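Local structure of PEPTIDE N-myristoyltransferase (1IIC) at residues L219-L228 and E346-N357. The protein transfers the myristoyl group from myristoyl-CoA to the N-terminal glycine of protein and peptide substrates. Sequence-based numbering, arbitrary orientation.
Sequences LPAKTKTAGL and ELIYDACILAKN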
loop_
_atom_site.group_PDB
_atom_site.type_symbol
_atom_site.label_atom_id
_atom_site.label_comp_id
_atom_site.label_asym_id
_atom_site.label_seq_id
_atom_site.Cartn_x
_atom_site.Cartn_y
_atom_site.Cartn_z
ATOM N N LEU A 219 -24.031 0.721 9.749
ATOM C CA LEU A 219 -23.607 -0.650 9.495
ATOM C C LEU A 219 -24.071 -1.626 10.573
ATOM O O LEU A 219 -24.290 -1.242 11.719
ATOM C CB LEU A 219 -22.079 -0.675 9.439
ATOM C CG LEU A 219 -21.319 -1.152 8.207
ATOM C CD1 LEU A 219 -21.969 -0.664 6.944
ATOM C CD2 LEU A 219 -19.889 -0.663 8.324
ATOM N N PRO A 220 -24.227 -2.908 10.212
ATOM C CA PRO A 220 -24.658 -3.900 11.201
ATOM C C PRO A 220 -23.524 -4.057 12.209
ATOM O O PRO A 220 -22.379 -3.723 11.911
ATOM C CB PRO A 220 -24.850 -5.160 10.371
ATOM C CG PRO A 220 -25.180 -4.626 9.002
ATOM C CD PRO A 220 -24.222 -3.484 8.857
ATOM N N ALA A 221 -23.841 -4.567 13.393
ATOM C CA ALA A 221 -22.843 -4.759 14.436
ATOM C C ALA A 221 -22.056 -6.069 14.293
ATOM O O ALA A 221 -20.893 -6.141 14.686
ATOM C CB ALA A 221 -23.524 -4.707 15.818
ATOM N N LYS A 222 -22.679 -7.096 13.728
ATOM C CA LYS A 222 -22.012 -8.393 13.579
ATOM C C LYS A 222 -21.818 -8.825 12.118
ATOM O O LYS A 222 -22.578 -8.432 11.237
ATOM C CB LYS A 222 -22.815 -9.463 14.333
ATOM C CG LYS A 222 -22.915 -9.221 15.838
ATOM C CD LYS A 222 -21.551 -9.380 16.505
ATOM C CE LYS A 222 -21.594 -9.017 17.985
ATOM N NZ LYS A 222 -20.325 -9.414 18.668
ATOM N N THR A 223 -20.799 -9.636 11.864
ATOM C CA THR A 223 -20.539 -10.099 10.501
ATOM C C THR A 223 -21.604 -11.095 10.065
ATOM O O THR A 223 -22.351 -11.599 10.898
ATOM C CB THR A 223 -19.155 -10.747 10.387
ATOM O OG1 THR A 223 -19.026 -11.792 11.363
ATOM C CG2 THR A 223 -18.081 -9.693 10.593
ATOM N N LYS A 224 -21.671 -11.387 8.766
ATOM C CA LYS A 224 -22.696 -12.298 8.259
ATOM C C LYS A 224 -22.208 -13.572 7.581
ATOM O O LYS A 224 -22.965 -14.521 7.434
ATOM C CB LYS A 224 -23.625 -11.541 7.301
ATOM C CG LYS A 224 -24.147 -10.237 7.880
ATOM C CD LYS A 224 -25.376 -9.728 7.144
ATOM C CE LYS A 224 -25.883 -8.435 7.782
ATOM N NZ LYS A 224 -26.062 -8.554 9.264
ATOM N N THR A 225 -20.953 -13.603 7.162
ATOM C CA THR A 225 -20.431 -14.784 6.488
ATOM C C THR A 225 -20.152 -15.926 7.460
ATOM O O THR A 225 -19.372 -15.782 8.406
ATOM C CB THR A 225 -19.146 -14.445 5.718
ATOM O OG1 THR A 225 -19.351 -13.238 4.968
ATOM C CG2 THR A 225 -18.787 -15.572 4.758
ATOM N N ALA A 226 -20.798 -17.058 7.220
ATOM C CA ALA A 226 -20.640 -18.236 8.062
ATOM C C ALA A 226 -19.243 -18.812 7.905
ATOM O O ALA A 226 -18.726 -18.891 6.795
ATOM C CB ALA A 226 -21.685 -19.281 7.680
ATOM N N GLY A 227 -18.632 -19.202 9.021
ATOM C CA GLY A 227 -17.294 -19.778 8.990
ATOM C C GLY A 227 -16.179 -18.749 9.082
ATOM O O GLY A 227 -15.002 -19.095 9.190
ATOM N N LEU A 228 -16.555 -17.477 9.042
ATOM C CA LEU A 228 -15.596 -16.369 9.096
ATOM C C LEU A 228 -14.956 -16.241 10.489
ATOM O O LEU A 228 -15.653 -16.158 11.500
ATOM C CB LEU A 228 -16.333 -15.072 8.718
ATOM C CG LEU A 228 -15.671 -13.750 8.289
ATOM C CD1 LEU A 228 -15.942 -12.702 9.339
ATOM C CD2 LEU A 228 -14.195 -13.914 8.030
ATOM N N GLU A 346 -20.012 -9.788 -0.112
ATOM C CA GLU A 346 -20.297 -10.378 1.202
ATOM C C GLU A 346 -19.098 -10.237 2.132
ATOM O O GLU A 346 -19.212 -9.715 3.237
ATOM C CB GLU A 346 -20.639 -11.871 1.072
ATOM C CG GLU A 346 -21.944 -12.185 0.353
ATOM C CD GLU A 346 -22.149 -13.686 0.109
ATOM O OE1 GLU A 346 -23.249 -14.060 -0.356
ATOM O OE2 GLU A 346 -21.218 -14.489 0.372
ATOM N N LEU A 347 -17.950 -10.728 1.682
ATOM C CA LEU A 347 -16.728 -10.662 2.475
ATOM C C LEU A 347 -16.307 -9.235 2.843
ATOM O O LEU A 347 -15.979 -8.948 4.001
ATOM C CB LEU A 347 -15.577 -11.332 1.718
ATOM C CG LEU A 347 -15.629 -12.839 1.473
ATOM C CD1 LEU A 347 -14.332 -13.276 0.829
ATOM C CD2 LEU A 347 -15.831 -13.590 2.780
ATOM N N ILE A 348 -16.318 -8.333 1.866
ATOM C CA ILE A 348 -15.886 -6.973 2.139
ATOM C C ILE A 348 -16.895 -6.188 2.978
ATOM O O ILE A 348 -16.534 -5.213 3.634
ATOM C CB ILE A 348 -15.535 -6.246 0.818
ATOM C CG1 ILE A 348 -14.454 -7.053 0.085
ATOM C CG2 ILE A 348 -14.999 -4.830 1.101
ATOM C CD1 ILE A 348 -13.210 -7.356 0.931
ATOM N N TYR A 349 -18.152 -6.619 2.971
ATOM C CA TYR A 349 -19.176 -5.960 3.783
ATOM C C TYR A 349 -18.861 -6.308 5.246
ATOM O O TYR A 349 -18.998 -5.483 6.142
ATOM C CB TYR A 349 -20.564 -6.477 3.411
ATOM C CG TYR A 349 -21.701 -5.769 4.118
ATOM C CD1 TYR A 349 -21.974 -4.429 3.864
ATOM C CD2 TYR A 349 -22.543 -6.458 4.991
ATOM C CE1 TYR A 349 -23.072 -3.783 4.455
ATOM C CE2 TYR A 349 -23.649 -5.825 5.591
ATOM C CZ TYR A 349 -23.903 -4.489 5.313
ATOM O OH TYR A 349 -24.994 -3.858 5.869
ATOM N N ASP A 350 -18.440 -7.545 5.472
ATOM C CA ASP A 350 -18.054 -7.992 6.805
ATOM C C ASP A 350 -16.738 -7.306 7.190
ATOM O O ASP A 350 -16.492 -7.020 8.358
ATOM C CB ASP A 350 -17.876 -9.511 6.823
ATOM C CG ASP A 350 -19.206 -10.251 6.888
ATOM O OD1 ASP A 350 -19.208 -11.499 6.809
ATOM O OD2 ASP A 350 -20.256 -9.578 7.023
ATOM N N ALA A 351 -15.893 -7.045 6.198
ATOM C CA ALA A 351 -14.623 -6.382 6.453
ATOM C C ALA A 351 -14.910 -4.988 7.003
ATOM O O ALA A 351 -14.244 -4.545 7.919
ATOM C CB ALA A 351 -13.807 -6.292 5.178
ATOM N N CYS A 352 -15.908 -4.304 6.445
ATOM C CA CYS A 352 -16.262 -2.970 6.921
ATOM C C CYS A 352 -16.810 -3.053 8.336
ATOM O O CYS A 352 -16.599 -2.147 9.159
ATOM C CB CYS A 352 -17.313 -2.323 6.011
ATOM S SG CYS A 352 -16.740 -1.912 4.362
ATOM N N ILE A 353 -17.530 -4.137 8.610
ATOM C CA ILE A 353 -18.105 -4.358 9.930
ATOM C C ILE A 353 -16.981 -4.605 10.924
ATOM O O ILE A 353 -16.991 -4.070 12.037
ATOM C CB ILE A 353 -19.070 -5.563 9.916
ATOM C CG1 ILE A 353 -20.354 -5.173 9.182
ATOM C CG2 ILE A 353 -19.388 -6.012 11.340
ATOM C CD1 ILE A 353 -21.248 -6.358 8.827
ATOM N N LEU A 354 -16.002 -5.408 10.524
ATOM C CA LEU A 354 -14.877 -5.695 11.404
ATOM C C LEU A 354 -13.988 -4.468 11.613
ATOM O O LEU A 354 -13.484 -4.248 12.711
ATOM C CB LEU A 354 -14.056 -6.854 10.841
ATOM C CG LEU A 354 -14.790 -8.181 10.952
ATOM C CD1 LEU A 354 -14.270 -9.183 9.931
ATOM C CD2 LEU A 354 -14.619 -8.696 12.379
ATOM N N ALA A 355 -13.800 -3.668 10.565
ATOM C CA ALA A 355 -12.972 -2.461 10.677
ATOM C C ALA A 355 -13.663 -1.433 11.561
ATOM O O ALA A 355 -13.022 -0.774 12.382
ATOM C CB ALA A 355 -12.717 -1.866 9.299
ATOM N N LYS A 356 -14.976 -1.291 11.398
ATOM C CA LYS A 356 -15.696 -0.335 12.221
ATOM C C LYS A 356 -15.675 -0.780 13.680
ATOM O O LYS A 356 -15.457 0.040 14.577
ATOM C CB LYS A 356 -17.146 -0.167 11.777
ATOM C CG LYS A 356 -17.874 0.806 12.701
ATOM C CD LYS A 356 -19.300 1.065 12.313
ATOM C CE LYS A 356 -19.917 2.029 13.322
ATOM N NZ LYS A 356 -19.035 3.221 13.505
ATOM N N ASN A 357 -15.899 -2.074 13.913
ATOM C CA ASN A 357 -15.883 -2.608 15.269
ATOM C C ASN A 357 -14.483 -2.496 15.860
ATOM O O ASN A 357 -14.314 -2.543 17.076
ATOM C CB ASN A 357 -16.323 -4.076 15.303
ATOM C CG ASN A 357 -17.766 -4.264 14.906
ATOM O OD1 ASN A 357 -18.543 -3.305 14.847
ATOM N ND2 ASN A 357 -18.140 -5.509 14.634
HETATM O O HOH W 1 -20.193 -2.312 12.888
#
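Ile-353 is the bump over which the irregular segment 219-228 bends, on the outer face of helix 334-357 in the C-terminal half of the acetyltransferase-like (GNAT) fold of N-myristoyltransferase. A branched side chain suits this place: CG2 packs against the backbone of Ala-221 and Lys-222, while Ile-353 CD1 reaches to 3.4 Å from Lys-222 O and also meets CB of Pro-220. To one side of it Leu-219 dips into the hollow between Tyr-349, Cys-352 and Ile-353, with CD2 3.8 Å from Cys-352 CB. The rigid Pro-220 ring packs obliquely on the phenol end of Tyr-349, its CD 3.7 Å from Tyr-349 CZ, and Lys-224 brings CE to the edge of the Tyr-349 ring. Thr-223 presses CG2 against Leu-354 CG at 3.6 Å; chi1 of 54° tucks the hydroxyl between the two backbone branches and turns the methyl to the helix. Leu-228 extends this apolar patch to strands 278-284 and 290-303, touching Leu-354 as well as Tyr-281 and Phe-294. Farther along, the exposed Asn-357 donates from ND2 to Ala-221 O, and a water bridges its OD1 to Pro-220 O. The buried carboxylate of Asp-350 faces the backbone of Lys-224 and Thr-225, where the type II turn 225-228 starts, and accepts two successive backbone N-H groups, which probably favour its charged form. Lys-224 N meets Asp-350 OD2 from above the carboxylate plane at 2.9 Å, whereas Thr-225 N uses the syn lone pair of that residue's OD1 at 2.8 Å. The Thr-225 hydroxyl adds a further bond to that oxygen, OG1 approaching OD1 of Asp-350 from 43° out of the carboxylate plane.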